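PDB 4Q6U: Rv3651-like N-terminal domain-containing protein from Mycobacterium tuberculosis, which is of unknown function but probably acts as a sensor protein, combining a GAF-like N-terminal domain with two PAS-like domains. Local coordinates for residues P278-V283 with V299-G304; V310-T315 with V330-P335. All blocks are in the same frame, centred on the assembly; numbering follows the deposited sequence.

Contact 1: P278-V283 with V299-G304; sequences PDDQHV and VLRLPG
The guanidinium of Arg301 takes the carboxylate of Asp280 at its edge, with CG of the aspartate lying in the guanidinium plane, while the CB of Asp279 comes at the same group obliquely. The carboxylate is not coplanar with its partner: the two planes are turned 49° apart. Arg301 grips side-on, with NE and one terminal nitrogen. NH2 reaches OD1 of Asp280 at 3.0 Å in a nearly straight bond (176° at the hydrogen), approaching from above the carboxylate plane, and NE meets OD2 of Asp280 at 3.2 Å, on the syn side but tilted out of the carboxylate plane. A bend in the arginine chain at chi3 (-72°) brings NE and NH2 round to the carboxylate.

OD2 of Asp280 has a second donor, the backbone N of Arg301 at 2.8 Å, which meets it nearly along the C-O bond. One arginine thus holds one aspartate by main chain and side chain together. A water donates to OD1 of Asp280 (2.8 Å) and to the carbonyl O of Val299 (2.7 Å). Aspartate suits this place because its oxygens divide the work, OD2 taking the backbone N-H and NE, OD1 taking NH2 and the water.

Beside the polar cluster, CG1 of Val283 packs on CD2 of Leu300 at 3.8 Å, the side chains passing one another in opposite senses. The contact fastens the loop between strands 253-256 and 296-303 to the outermost strand, within this chain, of the PAS-like C-terminal domain's sheet; His277 adds a backbone bond to Arg301.

Asp280 is buried, yet both its oxygens are satisfied, and such donors would be expected to keep the carboxylate ionised. Asp279 OD2, 4.5 Å from Arg301 NH2, is too far for a salt bridge, so any attraction is probably slight.

Contact 2: V310-T315 with V330-P335; sequences VPVHVT and VALRLP
The carbonyl oxygen of Ala331 accepts two hydrogen bonds: the backbone N of Thr315 bonds to it at 3.0 Å, and a water donates to it at 2.8 Å. That water also bonds ND1 of His313 (2.7 Å), in the plane of the ring, and OG1 of Thr315. The hydroxyl of Thr315 is held as well by Ser297 on the next strand.

The return bond runs from Ala331 N to Thr315 O at 2.7 Å. His313 and Arg333 form the other hydrogen-bonded pair of this antiparallel hairpin, with Val314 and Leu332 as the non-hydrogen-bonded pair between.

On the face carrying His313 and Arg333, the guanidinium lies flat on the imidazole, planes 8° apart and centres 3.7 Å from each other, with NH2 above the middle of the ring. Arg333 CG sits between its own backbone N and carbonyl carbon (chi1 67°), and the chain then runs extended alongside His313. Arginine suits the site because its flat end can stack while its N-H groups bond outward: NH1 to Leu334 O and NH2 to Glu339 in a salt bridge.

The other face is aliphatic. CD2 of Leu332 packs on CG2 of Val314 at 3.5 Å and on Val312, while Val314 CG1 meets Val330 CG1; valine and leucine suit it because their methyls meet across the strands. Beyond the strand end, Pro335 covers Pro311 and the CB of His313.

In the five-stranded sheet of the PAS-like C-terminal domain, strand 296-303 borders 310-315 and strand 242-246 borders 330-333; Trp251 touches Val314 and Val330, and helix 337-343 lays Leu340 against both prolines.

Overall arrangement
Both contacts belong to the C-terminal PAS-like domain and lie about 11 Å apart, centre to centre. Both segments of contact 1 precede those of contact 2 in the chain. Their common element is an antiparallel sheet with strand order 2-1-5-4-3, the order of a PAS fold. Strand 296-303 is outermost within this chain and pairs with 309-320, which turns back in a hairpin into 325-333. Backbone pairing of Leu300 with Val312 and of Leu302 with Val310 joins the two contacts directly. Contact 1 ties the preceding loop to the edge strand, whereas contact 2 builds the adjoining hairpin, whose end leads to helix 337-343. Together they help hold the sheet of one of the domains that probably serve as sensors.

Contact 1: P278-V283 with V299-G304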
loop_
_atom_site.group_PDB
_atom_site.type_symbol
_atom_site.label_atom_id
_atom_site.label_comp_id
_atom_site.label_asym_id
_atom_site.label_seq_id
_atom_site.Cartn_x
_atom_site.Cartn_y
_atom_site.Cartn_z
ATOM N N PRO B 278 2.260 10.761 36.751
ATOM C CA PRO B 278 3.541 10.164 37.148
ATOM C C PRO B 278 3.376 8.815 37.857
ATOM O O PRO B 278 4.274 7.976 37.790
ATOM C CB PRO B 278 4.143 11.214 38.092
ATOM C CG PRO B 278 2.989 12.056 38.529
ATOM C CD PRO B 278 2.051 12.081 37.367
ATOM N N ASP B 279 2.241 8.613 38.516
ATOM C CA ASP B 279 1.959 7.347 39.190
ATOM C C ASP B 279 1.625 6.225 38.201
ATOM O O ASP B 279 1.690 5.045 38.553
ATOM C CB ASP B 279 0.806 7.513 40.184
ATOM C CG ASP B 279 1.198 8.319 41.413
ATOM O OD1 ASP B 279 2.395 8.647 41.560
ATOM O OD2 ASP B 279 0.307 8.612 42.241
ATOM N N ASP B 280 1.257 6.598 36.976
ATOM C CA ASP B 280 0.936 5.621 35.936
ATOM C C ASP B 280 2.135 5.369 35.034
ATOM O O ASP B 280 2.041 4.611 34.067
ATOM C CB ASP B 280 -0.251 6.085 35.084
ATOM C CG ASP B 280 -1.559 6.102 35.853
ATOM O OD1 ASP B 280 -1.665 5.391 36.881
ATOM O OD2 ASP B 280 -2.489 6.819 35.419
ATOM N N GLN B 281 3.257 6.015 35.343
ATOM C CA GLN B 281 4.459 5.886 34.527
ATOM C C GLN B 281 4.924 4.435 34.455
ATOM O O GLN B 281 5.366 3.964 33.404
ATOM C CB GLN B 281 5.576 6.775 35.075
ATOM C CG GLN B 281 6.857 6.737 34.249
ATOM C CD GLN B 281 6.640 7.156 32.803
ATOM O OE1 GLN B 281 6.656 6.322 31.896
ATOM N NE2 GLN B 281 6.445 8.449 32.581
ATOM N N HIS B 282 4.803 3.725 35.574
ATOM C CA HIS B 282 5.228 2.333 35.645
ATOM C C HIS B 282 4.390 1.440 34.730
ATOM O O HIS B 282 4.880 0.439 34.209
ATOM C CB HIS B 282 5.157 1.820 37.085
ATOM C CG HIS B 282 3.766 1.511 37.553
ATOM N ND1 HIS B 282 2.956 2.455 38.150
ATOM C CD2 HIS B 282 3.049 0.368 37.515
ATOM C CE1 HIS B 282 1.798 1.901 38.457
ATOM N NE2 HIS B 282 1.825 0.636 38.087
ATOM N N VAL B 283 3.127 1.808 34.536
ATOM C CA VAL B 283 2.224 1.012 33.716
ATOM C C VAL B 283 2.646 1.063 32.251
ATOM O O VAL B 283 2.594 0.057 31.549
ATOM C CB VAL B 283 0.762 1.488 33.853
ATOM C CG1 VAL B 283 -0.168 0.588 33.056
ATOM C CG2 VAL B 283 0.348 1.506 35.313
ATOM N N VAL B 299 -6.022 1.346 32.249
ATOM C CA VAL B 299 -6.604 2.680 32.361
ATOM C C VAL B 299 -5.535 3.676 32.798
ATOM O O VAL B 299 -4.939 3.521 33.857
ATOM C CB VAL B 299 -7.776 2.710 33.367
ATOM C CG1 VAL B 299 -8.132 4.150 33.735
ATOM C CG2 VAL B 299 -8.981 1.983 32.802
ATOM N N LEU B 300 -5.291 4.700 31.984
ATOM C CA LEU B 300 -4.247 5.668 32.295
ATOM C C LEU B 300 -4.840 7.049 32.538
ATOM O O LEU B 300 -5.808 7.443 31.895
ATOM C CB LEU B 300 -3.216 5.738 31.162
ATOM C CG LEU B 300 -2.561 4.423 30.722
ATOM C CD1 LEU B 300 -1.649 4.675 29.538
ATOM C CD2 LEU B 300 -1.782 3.797 31.870
ATOM N N ARG B 301 -4.253 7.794 33.464
ATOM C CA ARG B 301 -4.692 9.162 33.671
ATOM C C ARG B 301 -3.894 10.081 32.750
ATOM O O ARG B 301 -2.672 10.169 32.847
ATOM C CB ARG B 301 -4.551 9.559 35.139
ATOM C CG ARG B 301 -5.613 8.914 36.029
ATOM C CD ARG B 301 -5.240 9.003 37.507
ATOM N NE ARG B 301 -4.137 8.102 37.823
ATOM C CZ ARG B 301 -3.599 7.968 39.029
ATOM N NH1 ARG B 301 -4.056 8.681 40.053
ATOM N NH2 ARG B 301 -2.598 7.120 39.213
ATOM N N LEU B 302 -4.605 10.729 31.834
ATOM C CA LEU B 302 -4.003 11.646 30.865
ATOM C C LEU B 302 -4.413 13.083 31.197
ATOM O O LEU B 302 -5.431 13.292 31.843
ATOM C CB LEU B 302 -4.433 11.263 29.450
ATOM C CG LEU B 302 -4.059 9.828 29.066
ATOM C CD1 LEU B 302 -4.607 9.469 27.701
ATOM C CD2 LEU B 302 -2.547 9.683 29.094
ATOM N N PRO B 303 -3.621 14.078 30.755
ATOM C CA PRO B 303 -3.900 15.485 31.081
ATOM C C PRO B 303 -5.271 15.970 30.616
ATOM O O PRO B 303 -5.617 15.795 29.459
ATOM C CB PRO B 303 -2.800 16.251 30.332
ATOM C CG PRO B 303 -1.738 15.260 30.065
ATOM C CD PRO B 303 -2.434 13.938 29.891
ATOM N N GLY B 304 -6.036 16.588 31.510
ATOM C CA GLY B 304 -7.350 17.098 31.158
ATOM C C GLY B 304 -7.404 18.510 30.590
ATOM O O GLY B 304 -6.442 19.284 30.678
HETATM O O HOH W 1 -4.205 4.224 36.342
#

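Contact 2: V310-T315 with V330-P335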
loop_
_atom_site.group_PDB
_atom_site.type_symbol
_atom_site.label_atom_id
_atom_site.label_comp_id
_atom_site.label_asym_id
_atom_site.label_seq_id
_atom_site.Cartn_x
_atom_site.Cartn_y
_atom_site.Cartn_z
ATOM N N VAL B 310 -7.591 13.004 33.598
ATOM C CA VAL B 310 -8.773 12.346 33.063
ATOM C C VAL B 310 -8.451 10.879 32.802
ATOM O O VAL B 310 -7.508 10.578 32.078
ATOM C CB VAL B 310 -9.254 13.028 31.755
ATOM C CG1 VAL B 310 -10.270 12.168 31.037
ATOM C CG2 VAL B 310 -9.836 14.403 32.066
ATOM N N PRO B 311 -9.215 9.962 33.418
ATOM C CA PRO B 311 -9.004 8.530 33.173
ATOM C C PRO B 311 -9.417 8.133 31.764
ATOM O O PRO B 311 -10.513 8.462 31.331
ATOM C CB PRO B 311 -9.897 7.850 34.224
ATOM C CG PRO B 311 -10.911 8.885 34.596
ATOM C CD PRO B 311 -10.208 10.207 34.480
ATOM N N VAL B 312 -8.530 7.449 31.053
ATOM C CA VAL B 312 -8.800 7.031 29.677
ATOM C C VAL B 312 -8.430 5.574 29.539
ATOM O O VAL B 312 -7.346 5.170 29.964
ATOM C CB VAL B 312 -8.001 7.841 28.633
ATOM C CG1 VAL B 312 -8.159 7.221 27.215
ATOM C CG2 VAL B 312 -8.400 9.321 28.652
ATOM N N HIS B 313 -9.321 4.783 28.949
ATOM C CA HIS B 313 -9.034 3.374 28.737
ATOM C C HIS B 313 -8.198 3.209 27.470
ATOM O O HIS B 313 -8.597 3.626 26.378
ATOM C CB HIS B 313 -10.319 2.555 28.645
ATOM C CG HIS B 313 -10.074 1.084 28.498
ATOM N ND1 HIS B 313 -9.781 0.497 27.285
ATOM C CD2 HIS B 313 -10.063 0.089 29.414
ATOM C CE1 HIS B 313 -9.610 -0.802 27.461
ATOM N NE2 HIS B 313 -9.773 -1.076 28.743
ATOM N N VAL B 314 -7.038 2.583 27.634
ATOM C CA VAL B 314 -6.040 2.482 26.583
ATOM C C VAL B 314 -5.764 1.024 26.224
ATOM O O VAL B 314 -5.530 0.201 27.109
ATOM C CB VAL B 314 -4.736 3.154 27.025
ATOM C CG1 VAL B 314 -3.645 2.898 26.035
ATOM C CG2 VAL B 314 -4.951 4.653 27.224
ATOM N N THR B 315 -5.805 0.709 24.931
ATOM C CA THR B 315 -5.463 -0.630 24.441
ATOM C C THR B 315 -4.328 -0.514 23.416
ATOM O O THR B 315 -4.422 0.248 22.453
ATOM C CB THR B 315 -6.682 -1.334 23.830
ATOM O OG1 THR B 315 -7.678 -1.514 24.843
ATOM C CG2 THR B 315 -6.296 -2.698 23.246
ATOM N N VAL B 330 -2.402 2.620 19.596
ATOM C CA VAL B 330 -3.186 2.798 20.800
ATOM C C VAL B 330 -4.647 3.057 20.467
ATOM O O VAL B 330 -4.944 3.867 19.597
ATOM C CB VAL B 330 -2.632 3.972 21.646
ATOM C CG1 VAL B 330 -3.534 4.240 22.804
ATOM C CG2 VAL B 330 -1.225 3.653 22.132
ATOM N N ALA B 331 -5.549 2.356 21.151
ATOM C CA ALA B 331 -6.982 2.604 21.023
ATOM C C ALA B 331 -7.501 3.290 22.282
ATOM O O ALA B 331 -7.439 2.730 23.367
ATOM C CB ALA B 331 -7.737 1.309 20.771
ATOM N N LEU B 332 -8.018 4.501 22.127
ATOM C CA LEU B 332 -8.438 5.308 23.268
ATOM C C LEU B 332 -9.936 5.442 23.389
ATOM O O LEU B 332 -10.610 5.808 22.434
ATOM C CB LEU B 332 -7.850 6.705 23.164
ATOM C CG LEU B 332 -6.349 6.766 22.963
ATOM C CD1 LEU B 332 -5.993 8.163 22.526
ATOM C CD2 LEU B 332 -5.723 6.465 24.285
ATOM N N ARG B 333 -10.446 5.211 24.590
ATOM C CA ARG B 333 -11.852 5.436 24.860
ATOM C C ARG B 333 -12.093 5.726 26.343
ATOM O O ARG B 333 -11.225 5.498 27.184
ATOM C CB ARG B 333 -12.684 4.223 24.413
ATOM C CG ARG B 333 -12.440 2.947 25.224
ATOM C CD ARG B 333 -13.489 1.855 24.906
ATOM N NE ARG B 333 -13.157 0.545 25.481
ATOM C CZ ARG B 333 -13.200 0.261 26.779
ATOM N NH1 ARG B 333 -13.553 1.193 27.657
ATOM N NH2 ARG B 333 -12.885 -0.955 27.207
ATOM N N LEU B 334 -13.276 6.231 26.660
ATOM C CA LEU B 334 -13.663 6.427 28.052
ATOM C C LEU B 334 -13.772 5.085 28.783
ATOM O O LEU B 334 -14.286 4.115 28.226
ATOM C CB LEU B 334 -14.988 7.186 28.120
ATOM C CG LEU B 334 -14.914 8.600 27.538
ATOM C CD1 LEU B 334 -16.270 9.284 27.582
ATOM C CD2 LEU B 334 -13.882 9.412 28.301
ATOM N N PRO B 335 -13.278 5.017 30.032
ATOM C CA PRO B 335 -13.397 3.772 30.798
ATOM C C PRO B 335 -14.770 3.652 31.447
ATOM O O PRO B 335 -15.355 4.675 31.797
ATOM C CB PRO B 335 -12.301 3.903 31.855
ATOM C CG PRO B 335 -12.206 5.383 32.091
ATOM C CD PRO B 335 -12.577 6.069 30.790
HETATM O O HOH W 2 -9.156 0.994 24.682
#